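Local coordinates for protein linoleate 11-lipoxygenase (Gaeumannomyces graminis, PDB 5FX8) that oxygenates linoleic and alpha-linolenic acids to 11S- and 13R-hydroperoxy fatty acids with a catalytic manganese ion, at residues A[405-410]-A[576-581]; A[413-418]-A[465-470]; A[201-206]-A[210-215]. One frame throughout, in Å; residues are numbered along the deposited sequence.

Interaction 1 of 3, residues A[405-410]-A[576-581]; sequences IGAIRR and VEDTGR
Ala407 and Asp578 face each other where two helical segments run almost exactly antiparallel: the axes of 405-410 and 576-581 make an angle of 177° and come within 9.6 Å. The alpha carbons of this pair are the nearest across the contact, with Ala407 CA 6.1 Å from Asp578 CA. Both beta carbons point inward, and Ala407 CB lies 3.9 Å from Asp578 CB. The methyl CG2 of Thr579 stands beside that pair, 4.3 Å from Ala407 CB.

The helices concerned, 396-420 and 566-587, belong to the largely helical lipoxygenase fold, and this contact lies away from the manganese site. Arg410 reaches across with CG anti to its backbone N (chi1 -177°), and a bend at chi3 leaves CD and NE about equally near the carboxylate, with Arg410 CD 3.6 Å from Asp578 OD2. The approach to the guanidinium is oblique, the two flat groups standing 81° apart; no hydrogen bond forms, and the salt bridge is long, with Arg410 NE 3.7 Å from Asp578 OD2. A water makes a tighter link, donating to Ala407 O at 2.7 Å and to Asp578 OD2 at 2.8 Å. The other carboxylate oxygen, Asp578 OD1, pairs with Arg574, one turn earlier on the same helix.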
loop_
_atom_site.group_PDB
_atom_site.type_symbol
_atom_site.label_atom_id
_atom_site.label_comp_id
_atom_site.label_asym_id
_atom_site.label_seq_id
_atom_site.Cartn_x
_atom_site.Cartn_y
_atom_site.Cartn_z
ATOM N N ILE A 405 17.522 -3.766 -3.429
ATOM C CA ILE A 405 17.893 -3.508 -4.812
ATOM C C ILE A 405 18.942 -4.497 -5.274
ATOM O O ILE A 405 18.928 -4.913 -6.433
ATOM C CB ILE A 405 18.366 -2.065 -4.987
ATOM C CG1 ILE A 405 17.184 -1.115 -4.855
ATOM C CG2 ILE A 405 18.969 -1.868 -6.322
ATOM C CD1 ILE A 405 17.516 0.382 -4.969
ATOM N N GLY A 406 19.846 -4.916 -4.384
ATOM C CA GLY A 406 20.781 -5.969 -4.748
ATOM C C GLY A 406 20.087 -7.250 -5.168
ATOM O O GLY A 406 20.452 -7.871 -6.162
ATOM N N ALA A 407 19.072 -7.660 -4.422
ATOM C CA ALA A 407 18.359 -8.870 -4.798
ATOM C C ALA A 407 17.641 -8.692 -6.134
ATOM O O ALA A 407 17.642 -9.589 -6.989
ATOM C CB ALA A 407 17.382 -9.245 -3.692
ATOM N N ILE A 408 17.034 -7.528 -6.338
ATOM C CA ILE A 408 16.303 -7.278 -7.571
ATOM C C ILE A 408 17.259 -7.237 -8.750
ATOM O O ILE A 408 16.934 -7.667 -9.855
ATOM C CB ILE A 408 15.507 -5.967 -7.437
ATOM C CG1 ILE A 408 14.444 -6.093 -6.338
ATOM C CG2 ILE A 408 14.935 -5.509 -8.775
ATOM C CD1 ILE A 408 13.570 -4.885 -6.203
ATOM N N ARG A 409 18.446 -6.694 -8.537
ATOM C CA ARG A 409 19.362 -6.509 -9.643
ATOM C C ARG A 409 19.987 -7.828 -10.012
ATOM O O ARG A 409 20.093 -8.155 -11.192
ATOM C CB ARG A 409 20.424 -5.477 -9.297
ATOM C CG ARG A 409 21.346 -5.253 -10.446
ATOM C CD ARG A 409 22.222 -4.044 -10.340
ATOM N NE ARG A 409 22.911 -3.891 -11.611
ATOM C CZ ARG A 409 22.555 -3.052 -12.572
ATOM N NH1 ARG A 409 21.516 -2.231 -12.390
ATOM N NH2 ARG A 409 23.252 -3.020 -13.709
ATOM N N ARG A 410 20.345 -8.626 -9.014
ATOM C CA ARG A 410 20.750 -9.985 -9.314
ATOM C C ARG A 410 19.702 -10.682 -10.172
ATOM O O ARG A 410 20.033 -11.252 -11.218
ATOM C CB ARG A 410 21.018 -10.747 -8.031
ATOM C CG ARG A 410 21.504 -12.145 -8.256
ATOM C CD ARG A 410 21.635 -12.857 -6.940
ATOM N NE ARG A 410 22.418 -12.071 -5.985
ATOM C CZ ARG A 410 23.747 -12.107 -5.921
ATOM N NH1 ARG A 410 24.440 -12.889 -6.758
ATOM N NH2 ARG A 410 24.390 -11.362 -5.031
ATOM N N VAL A 576 13.641 -15.523 -4.497
ATOM C CA VAL A 576 12.840 -15.928 -3.355
ATOM C C VAL A 576 13.708 -16.213 -2.144
ATOM O O VAL A 576 13.346 -15.879 -1.010
ATOM C CB VAL A 576 11.992 -17.146 -3.734
ATOM C CG1 VAL A 576 11.399 -17.779 -2.504
ATOM C CG2 VAL A 576 10.936 -16.697 -4.671
ATOM N N GLU A 577 14.850 -16.857 -2.340
ATOM C CA GLU A 577 15.675 -17.094 -1.167
ATOM C C GLU A 577 16.318 -15.796 -0.665
ATOM O O GLU A 577 16.408 -15.578 0.552
ATOM C CB GLU A 577 16.719 -18.175 -1.461
ATOM C CG GLU A 577 17.821 -18.332 -0.392
ATOM C CD GLU A 577 17.357 -18.816 1.017
ATOM O OE1 GLU A 577 16.607 -18.087 1.722
ATOM O OE2 GLU A 577 17.803 -19.917 1.442
ATOM N N ASP A 578 16.754 -14.917 -1.576
ATOM C CA ASP A 578 17.408 -13.675 -1.162
ATOM C C ASP A 578 16.461 -12.795 -0.361
ATOM O O ASP A 578 16.821 -12.284 0.708
ATOM C CB ASP A 578 17.910 -12.884 -2.362
ATOM C CG ASP A 578 19.064 -13.537 -3.073
ATOM O OD1 ASP A 578 19.640 -14.542 -2.578
ATOM O OD2 ASP A 578 19.403 -13.017 -4.158
ATOM N N THR A 579 15.247 -12.592 -0.882
ATOM C CA THR A 579 14.251 -11.825 -0.157
ATOM C C THR A 579 13.758 -12.555 1.086
ATOM O O THR A 579 13.236 -11.910 1.994
ATOM C CB THR A 579 13.072 -11.465 -1.065
ATOM O OG1 THR A 579 12.452 -12.647 -1.569
ATOM C CG2 THR A 579 13.526 -10.605 -2.223
ATOM N N GLY A 580 13.926 -13.869 1.174
ATOM C CA GLY A 580 13.692 -14.521 2.447
ATOM C C GLY A 580 14.695 -14.086 3.494
ATOM O O GLY A 580 14.337 -13.797 4.639
ATOM N N ARG A 581 15.970 -14.015 3.108
ATOM C CA ARG A 581 16.978 -13.514 4.039
ATOM C C ARG A 581 16.663 -12.087 4.446
ATOM O O ARG A 581 16.735 -11.734 5.625
ATOM C CB ARG A 581 18.364 -13.576 3.408
ATOM C CG ARG A 581 19.158 -14.804 3.708
ATOM C CD ARG A 581 20.374 -14.893 2.788
ATOM N NE ARG A 581 21.456 -13.978 3.164
ATOM C CZ ARG A 581 22.552 -14.327 3.835
ATOM N NH1 ARG A 581 22.733 -15.585 4.223
ATOM N NH2 ARG A 581 23.471 -13.413 4.114
HETATM O O HOH W 1 18.110 -12.236 -6.456
#

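Interaction 2 of 3, residues A[413-418]-A[465-470]; sequences QAFVDS and DVLTHV
The ring of Phe415 meets Leu467 at its edge: the methyl CD1 of Leu467 lies near the ring plane, 4.0 Å from Phe415 CE2 and 4.1 Å from Phe415 CD2. These two distances place the methyl beside one side of the hexagon, and the two side chains cross at about a right angle. The faces of the ring take no part in the contact between 413-418 and 465-470, although Pro313 and Val317 of helix 313-321 also touch the Phe415 side chain. This is helix-to-helix packing inside the alpha-helical lipoxygenase fold, between helices 396-420 and 460-481, the latter carrying the manganese ligand His478 further along.

Leu467 is the residue on which the contact turns. Its CG stands anti to the carbonyl carbon (chi1 -55°), and chi2 of -176° extends the chain so that CD1 is carried out toward the opposing helix. There the methyl has Phe415 on one part of its surface and Val416 on another. The buried area is modest, 82 Å² over both segments, and no hydrogen bond crosses, so the evidence is for dispersion contact between buried apolar groups. Val314 of helix 313-321 and Met412 of helix 396-420 touch Leu467 as well, so the leucine of helix 460-481 sits between helices 313-321 and 396-420.

A polar link lies beside this apolar patch: Asp417 forms a salt bridge with Arg460 of helix 460-481. Within the patch itself, the branch of Val416 that touches is CG2, set beside its own backbone N, and it lies 4.1 Å from Leu467 CD1.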
loop_
_atom_site.group_PDB
_atom_site.type_symbol
_atom_site.label_atom_id
_atom_site.label_comp_id
_atom_site.label_asym_id
_atom_site.label_seq_id
_atom_site.Cartn_x
_atom_site.Cartn_y
_atom_site.Cartn_z
ATOM N N GLN A 413 19.591 -9.184 -13.729
ATOM C CA GLN A 413 20.773 -9.579 -14.478
ATOM C C GLN A 413 20.631 -10.998 -14.988
ATOM O O GLN A 413 20.888 -11.277 -16.160
ATOM C CB GLN A 413 22.013 -9.444 -13.609
ATOM C CG GLN A 413 23.293 -9.648 -14.386
ATOM C CD GLN A 413 23.677 -8.438 -15.223
ATOM O OE1 GLN A 413 23.963 -7.372 -14.680
ATOM N NE2 GLN A 413 23.694 -8.600 -16.548
ATOM N N ALA A 414 20.177 -11.910 -14.135
ATOM C CA ALA A 414 20.000 -13.263 -14.634
ATOM C C ALA A 414 18.867 -13.342 -15.649
ATOM O O ALA A 414 18.937 -14.140 -16.579
ATOM C CB ALA A 414 19.778 -14.232 -13.484
ATOM N N PHE A 415 17.835 -12.516 -15.511
ATOM C CA PHE A 415 16.728 -12.540 -16.456
ATOM C C PHE A 415 17.161 -12.052 -17.829
ATOM O O PHE A 415 16.789 -12.645 -18.845
ATOM C CB PHE A 415 15.565 -11.705 -15.908
ATOM C CG PHE A 415 14.516 -11.382 -16.921
ATOM C CD1 PHE A 415 13.753 -12.373 -17.489
ATOM C CD2 PHE A 415 14.287 -10.088 -17.300
ATOM C CE1 PHE A 415 12.810 -12.089 -18.416
ATOM C CE2 PHE A 415 13.309 -9.789 -18.234
ATOM C CZ PHE A 415 12.581 -10.793 -18.790
ATOM N N VAL A 416 17.955 -10.984 -17.874
ATOM C CA VAL A 416 18.430 -10.447 -19.140
ATOM C C VAL A 416 19.408 -11.409 -19.784
ATOM O O VAL A 416 19.312 -11.690 -20.982
ATOM C CB VAL A 416 19.045 -9.050 -18.943
ATOM C CG1 VAL A 416 19.703 -8.552 -20.213
ATOM C CG2 VAL A 416 17.989 -8.095 -18.556
ATOM N N ASP A 417 20.334 -11.966 -18.993
ATOM C CA ASP A 417 21.239 -12.965 -19.549
ATOM C C ASP A 417 20.476 -14.183 -20.058
ATOM O O ASP A 417 20.808 -14.733 -21.104
ATOM C CB ASP A 417 22.288 -13.383 -18.520
ATOM C CG ASP A 417 23.299 -12.280 -18.198
ATOM O OD1 ASP A 417 23.541 -11.349 -19.007
ATOM O OD2 ASP A 417 23.861 -12.364 -17.090
ATOM N N SER A 418 19.431 -14.601 -19.358
ATOM C CA SER A 418 18.666 -15.744 -19.841
ATOM C C SER A 418 17.948 -15.428 -21.152
ATOM O O SER A 418 17.828 -16.289 -22.030
ATOM C CB SER A 418 17.681 -16.190 -18.764
ATOM O OG SER A 418 16.617 -16.968 -19.307
ATOM N N ASP A 465 19.489 -1.806 -15.666
ATOM C CA ASP A 465 19.187 -0.633 -14.849
ATOM C C ASP A 465 17.719 -0.263 -14.927
ATOM O O ASP A 465 17.084 -0.001 -13.910
ATOM C CB ASP A 465 20.013 0.554 -15.290
ATOM C CG ASP A 465 21.447 0.447 -14.890
ATOM O OD1 ASP A 465 21.792 -0.438 -14.065
ATOM O OD2 ASP A 465 22.225 1.267 -15.424
ATOM N N VAL A 466 17.179 -0.222 -16.135
ATOM C CA VAL A 466 15.776 0.114 -16.329
ATOM C C VAL A 466 14.870 -0.851 -15.571
ATOM O O VAL A 466 14.016 -0.435 -14.778
ATOM C CB VAL A 466 15.458 0.146 -17.834
ATOM C CG1 VAL A 466 13.965 0.167 -18.087
ATOM C CG2 VAL A 466 16.097 1.340 -18.436
ATOM N N LEU A 467 15.056 -2.153 -15.788
ATOM C CA LEU A 467 14.199 -3.146 -15.151
ATOM C C LEU A 467 14.377 -3.171 -13.633
ATOM O O LEU A 467 13.402 -3.350 -12.888
ATOM C CB LEU A 467 14.468 -4.516 -15.759
ATOM C CG LEU A 467 14.334 -4.607 -17.276
ATOM C CD1 LEU A 467 14.531 -6.013 -17.790
ATOM C CD2 LEU A 467 12.980 -4.074 -17.723
ATOM N N THR A 468 15.602 -2.970 -13.154
ATOM C CA THR A 468 15.826 -2.869 -11.720
ATOM C C THR A 468 15.116 -1.661 -11.128
ATOM O O THR A 468 14.485 -1.754 -10.073
ATOM C CB THR A 468 17.313 -2.801 -11.440
ATOM O OG1 THR A 468 17.935 -3.868 -12.129
ATOM C CG2 THR A 468 17.576 -2.982 -9.993
ATOM N N HIS A 469 15.205 -0.527 -11.794
ATOM C CA HIS A 469 14.592 0.666 -11.256
ATOM C C HIS A 469 13.072 0.556 -11.263
ATOM O O HIS A 469 12.410 1.048 -10.344
ATOM C CB HIS A 469 15.073 1.869 -12.047
ATOM C CG HIS A 469 14.681 3.162 -11.440
ATOM N ND1 HIS A 469 15.046 3.523 -10.168
ATOM C CD2 HIS A 469 13.922 4.169 -11.917
ATOM C CE1 HIS A 469 14.538 4.707 -9.888
ATOM N NE2 HIS A 469 13.852 5.121 -10.935
ATOM N N VAL A 470 12.491 -0.101 -12.267
ATOM C CA VAL A 470 11.045 -0.243 -12.232
ATOM C C VAL A 470 10.635 -1.161 -11.093
ATOM O O VAL A 470 9.770 -0.811 -10.284
ATOM C CB VAL A 470 10.472 -0.726 -13.569
ATOM C CG1 VAL A 470 9.004 -0.935 -13.374
ATOM C CG2 VAL A 470 10.686 0.292 -14.635
#

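Interaction 3 of 3, residues A[201-206]-A[210-215]; sequences TTLEAL and GRLFLV
Leu206 and Leu212 cross at about a right angle, and the root of Leu206 meets the branch point of Leu212: Leu206 CB lies 3.7 Å from Leu212 CG and 3.8 Å from Leu212 CD2. Further out, Leu206 CD1 comes within 4.1 Å of that same CD2, so the CD2 branch of Leu212 touches both the root and a methyl of Leu206. The other branch serves Leu203, whose CD2 is 4.1 Å from Leu212 CD1, again with the side chains nearly perpendicular. Leu212 thus divides its two methyls between residues three positions apart on the helix, reached by chi1 of -82°, which sets CG anti to the carbonyl carbon. Leu206 turns its second methyl, CD2, to Arg211 CB at 4.0 Å. The guanidinium of Arg211 leads away from this patch, and its NE donates to Leu240 O on the neighbouring strand.

A short turn joins helix 203-208 to strand 212-216. Gly210, with positive phi, is the C-prime residue of a Schellman motif, in which Arg211 N donates to Leu206 O at 3.0 Å with an N-H...O angle of 159°. At the other end of the helix Thr202 is the N-cap, its OG1 accepting from Ala205 N at 2.8 Å. Leu203 and Leu206 pack onto the sheet that Leu212 belongs to, and Leu250 of strand 246-253 touches all three.

The chemistry therefore divides in two: the backbone bond gives the last-turn carbonyl of Leu206 a donor where the chain turns out of the helix into the strand, while buried leucine contacts join the short helix to the sheet, with no charge pairing between the segments.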
loop_
_atom_site.group_PDB
_atom_site.type_symbol
_atom_site.label_atom_id
_atom_site.label_comp_id
_atom_site.label_asym_id
_atom_site.label_seq_id
_atom_site.Cartn_x
_atom_site.Cartn_y
_atom_site.Cartn_z
ATOM N N THR A 201 29.522 24.804 18.103
ATOM C CA THR A 201 30.286 25.395 17.018
ATOM C C THR A 201 29.389 26.442 16.375
ATOM O O THR A 201 28.449 26.929 17.007
ATOM C CB THR A 201 30.827 24.281 16.090
ATOM O OG1 THR A 201 31.548 24.824 14.980
ATOM C CG2 THR A 201 29.726 23.353 15.593
ATOM N N THR A 202 29.683 26.839 15.148
ATOM C CA THR A 202 28.894 27.874 14.490
ATOM C C THR A 202 28.254 27.352 13.217
ATOM O O THR A 202 28.690 26.354 12.644
ATOM C CB THR A 202 29.739 29.080 14.119
ATOM O OG1 THR A 202 30.596 28.714 13.035
ATOM C CG2 THR A 202 30.569 29.498 15.284
ATOM N N LEU A 203 27.229 28.071 12.761
ATOM C CA LEU A 203 26.639 27.778 11.461
ATOM C C LEU A 203 27.661 27.904 10.342
ATOM O O LEU A 203 27.645 27.119 9.395
ATOM C CB LEU A 203 25.462 28.706 11.179
ATOM C CG LEU A 203 24.111 28.404 11.799
ATOM C CD1 LEU A 203 23.146 29.294 11.137
ATOM C CD2 LEU A 203 23.693 26.990 11.600
ATOM N N GLU A 204 28.543 28.897 10.411
ATOM C CA GLU A 204 29.570 29.019 9.387
ATOM C C GLU A 204 30.466 27.790 9.378
ATOM O O GLU A 204 30.713 27.200 8.325
ATOM C CB GLU A 204 30.375 30.290 9.613
ATOM C CG GLU A 204 29.573 31.577 9.358
ATOM C CD GLU A 204 28.461 31.903 10.410
ATOM O OE1 GLU A 204 28.586 31.553 11.610
ATOM O OE2 GLU A 204 27.446 32.541 10.023
ATOM N N ALA A 205 30.945 27.371 10.549
ATOM C CA ALA A 205 31.847 26.228 10.585
ATOM C C ALA A 205 31.123 24.945 10.225
ATOM O O ALA A 205 31.676 24.097 9.518
ATOM C CB ALA A 205 32.503 26.097 11.954
ATOM N N LEU A 206 29.884 24.782 10.687
ATOM C CA LEU A 206 29.139 23.593 10.304
ATOM C C LEU A 206 28.913 23.559 8.807
ATOM O O LEU A 206 28.997 22.500 8.186
ATOM C CB LEU A 206 27.816 23.535 11.043
ATOM C CG LEU A 206 27.929 23.161 12.506
ATOM C CD1 LEU A 206 26.599 23.387 13.183
ATOM C CD2 LEU A 206 28.345 21.734 12.626
ATOM N N GLY A 210 30.771 20.812 5.736
ATOM C CA GLY A 210 29.861 19.875 5.109
ATOM C C GLY A 210 29.032 19.076 6.083
ATOM O O GLY A 210 28.695 17.938 5.789
ATOM N N ARG A 211 28.701 19.643 7.244
ATOM C CA ARG A 211 27.922 18.968 8.272
ATOM C C ARG A 211 26.501 19.514 8.415
ATOM O O ARG A 211 25.798 19.090 9.322
ATOM C CB ARG A 211 28.640 19.055 9.619
ATOM C CG ARG A 211 30.088 18.681 9.550
ATOM C CD ARG A 211 30.783 18.696 10.884
ATOM N NE ARG A 211 30.654 17.441 11.608
ATOM C CZ ARG A 211 31.598 16.510 11.711
ATOM N NH1 ARG A 211 32.766 16.661 11.132
ATOM N NH2 ARG A 211 31.369 15.418 12.405
ATOM N N LEU A 212 26.058 20.429 7.547
ATOM C CA LEU A 212 24.705 20.978 7.580
ATOM C C LEU A 212 23.847 20.388 6.468
ATOM O O LEU A 212 24.280 20.311 5.319
ATOM C CB LEU A 212 24.709 22.499 7.445
ATOM C CG LEU A 212 24.973 23.390 8.653
ATOM C CD1 LEU A 212 24.588 24.772 8.284
ATOM C CD2 LEU A 212 24.220 22.967 9.874
ATOM N N PHE A 213 22.618 20.020 6.813
ATOM C CA PHE A 213 21.656 19.402 5.920
ATOM C C PHE A 213 20.337 20.152 6.030
ATOM O O PHE A 213 20.008 20.694 7.079
ATOM C CB PHE A 213 21.423 17.936 6.264
ATOM C CG PHE A 213 22.645 17.101 6.242
ATOM C CD1 PHE A 213 23.530 17.099 7.311
ATOM C CD2 PHE A 213 22.907 16.277 5.167
ATOM C CE1 PHE A 213 24.649 16.314 7.283
ATOM C CE2 PHE A 213 24.024 15.495 5.151
ATOM C CZ PHE A 213 24.895 15.522 6.212
ATOM N N LEU A 214 19.569 20.157 4.952
ATOM C CA LEU A 214 18.382 20.993 4.858
ATOM C C LEU A 214 17.205 20.191 4.349
ATOM O O LEU A 214 17.351 19.411 3.415
ATOM C CB LEU A 214 18.610 22.165 3.912
ATOM C CG LEU A 214 17.390 23.017 3.556
ATOM C CD1 LEU A 214 16.797 23.656 4.778
ATOM C CD2 LEU A 214 17.799 24.077 2.607
ATOM N N VAL A 215 16.040 20.398 4.946
ATOM C CA VAL A 215 14.767 20.010 4.360
ATOM C C VAL A 215 13.984 21.279 4.079
ATOM O O VAL A 215 13.713 22.059 4.993
ATOM C CB VAL A 215 13.972 19.089 5.282
ATOM C CG1 VAL A 215 12.610 18.784 4.671
ATOM C CG2 VAL A 215 14.744 17.847 5.522
#

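In the fold
From the N terminus, interaction 3 closes first and most locally: only three residues separate 201-206 from 210-215, joining a short helix to the second strand of a five-stranded antiparallel sheet. The other two follow in series, with centres 37 and 40 Å from it and no touch. Interaction 1 then opens at 405-410 and closes at 576-581, and the shorter loop of interaction 2, from 413-418 to 465-470, lies wholly within its span. Both use helix 396-420, which is packed against helix 566-587 in one and helix 460-481 in the other. Their centres are 13 Å apart, and a salt bridge from Arg409 NH1 to Asp465 OD1 (2.5 Å) joins them directly.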